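Local coordinates for protein BAG family molecular chaperone regulator 1 (Arabidopsis thaliana, PDB 4HWC) that probably acts as a co-chaperone in programmed cell death and stress responses, its BAG domain binding the ATPase domain of HSP70/HSC70 chaperones, at residues E80-D83 with A84-V87. Sequence-based numbering, arbitrary orientation.
Sequences ETLD and ALKV
Leu82 and Leu85, three residues apart on one face of the helix (i, i+3), form the buried side of this local contact but meet only lightly, Leu82 CD2 to Leu85 CD1 at 4.5 Å. Leu85 keeps CG beside its own backbone N (chi1 -82°), and the branch lies against the preceding turn, CG 3.6 Å from Thr81 O. Four successive i to i+4 backbone hydrogen bonds join the residues; the shortest runs from Lys86 N to Leu82 O, 3.0 Å. Helix 62-88, near whose C-terminal end these turns lie, belongs to the three-helix bundle of the BAG domain. The other two helices complete the packing: Leu82 touches Phe26 of helix 5-31 and Ile45 and Leu48 of helix 38-55, while Leu85 packs on Thr30. Thr81, partly exposed, turns its hydroxyl back to Asn77 O in a hydrogen bond. The outer side is looser. Ala84 and Val87 are exposed, yet Ala84 CB lies 3.5 Å from Thr81 O and Val87 CG2 3.2 Å from Asp83 O. Lys86, with CG anti to the backbone N (chi1 -171°), runs out fully extended and also touches Glu38; its NZ stays 6.4 Å from Asp83 OD1, where at most a weak attraction is likely, probably screened by solvent.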
loop_
_atom_site.group_PDB
_atom_site.type_symbol
_atom_site.label_atom_id
_atom_site.label_comp_id
_atom_site.label_asym_id
_atom_site.label_seq_id
_atom_site.Cartn_x
_atom_site.Cartn_y
_atom_site.Cartn_z
ATOM N N GLU A 80 -3.943 -5.811 3.642
ATOM C CA GLU A 80 -4.759 -7.008 3.821
ATOM C C GLU A 80 -4.082 -8.189 3.127
ATOM O O GLU A 80 -4.008 -9.290 3.668
ATOM C CB GLU A 80 -6.145 -6.772 3.219
ATOM C CG GLU A 80 -7.102 -7.948 3.310
ATOM C CD GLU A 80 -8.460 -7.614 2.714
ATOM O OE1 GLU A 80 -9.436 -8.321 3.020
ATOM O OE2 GLU A 80 -8.548 -6.636 1.936
ATOM N N THR A 81 -3.591 -7.948 1.918
ATOM C CA THR A 81 -2.900 -8.976 1.148
ATOM C C THR A 81 -1.614 -9.396 1.859
ATOM O O THR A 81 -1.307 -10.589 1.954
ATOM C CB THR A 81 -2.569 -8.451 -0.262
ATOM O OG1 THR A 81 -3.792 -8.204 -0.968
ATOM C CG2 THR A 81 -1.730 -9.458 -1.045
ATOM N N LEU A 82 -0.865 -8.422 2.367
ATOM C CA LEU A 82 0.386 -8.713 3.059
ATOM C C LEU A 82 0.172 -9.454 4.378
ATOM O O LEU A 82 0.977 -10.313 4.750
ATOM C CB LEU A 82 1.168 -7.428 3.322
ATOM C CG LEU A 82 1.796 -6.704 2.127
ATOM C CD1 LEU A 82 2.454 -5.417 2.610
ATOM C CD2 LEU A 82 2.828 -7.597 1.460
ATOM N N ASP A 83 -0.892 -9.111 5.098
ATOM C CA ASP A 83 -1.173 -9.789 6.357
ATOM C C ASP A 83 -1.485 -11.254 6.089
ATOM O O ASP A 83 -1.102 -12.132 6.863
ATOM C CB ASP A 83 -2.354 -9.143 7.085
ATOM C CG ASP A 83 -1.988 -7.823 7.733
ATOM O OD1 ASP A 83 -0.811 -7.660 8.117
ATOM O OD2 ASP A 83 -2.876 -6.958 7.875
ATOM N N ALA A 84 -2.183 -11.512 4.987
ATOM C CA ALA A 84 -2.536 -12.877 4.614
ATOM C C ALA A 84 -1.285 -13.674 4.250
ATOM O O ALA A 84 -1.199 -14.868 4.535
ATOM C CB ALA A 84 -3.516 -12.866 3.446
ATOM N N LEU A 85 -0.318 -13.012 3.618
ATOM C CA LEU A 85 0.926 -13.671 3.233
ATOM C C LEU A 85 1.749 -14.005 4.461
ATOM O O LEU A 85 2.326 -15.085 4.555
ATOM C CB LEU A 85 1.760 -12.779 2.302
ATOM C CG LEU A 85 1.388 -12.765 0.817
ATOM C CD1 LEU A 85 2.298 -11.798 0.067
ATOM C CD2 LEU A 85 1.518 -14.165 0.243
ATOM N N LYS A 86 1.805 -13.069 5.403
ATOM C CA LYS A 86 2.571 -13.269 6.622
ATOM C C LYS A 86 2.116 -14.520 7.353
ATOM O O LYS A 86 2.930 -15.267 7.893
ATOM C CB LYS A 86 2.444 -12.043 7.531
ATOM C CG LYS A 86 3.384 -12.064 8.724
ATOM C CD LYS A 86 3.344 -10.758 9.505
ATOM C CE LYS A 86 4.307 -10.804 10.685
ATOM N NZ LYS A 86 4.306 -9.539 11.474
ATOM N N VAL A 87 0.809 -14.749 7.367
ATOM C CA VAL A 87 0.264 -15.927 8.027
ATOM C C VAL A 87 0.932 -17.135 7.391
ATOM O O VAL A 87 1.451 -18.018 8.076
ATOM C CB VAL A 87 -1.265 -16.034 7.801
ATOM C CG1 VAL A 87 -1.810 -17.300 8.444
ATOM C CG2 VAL A 87 -1.963 -14.816 8.361
#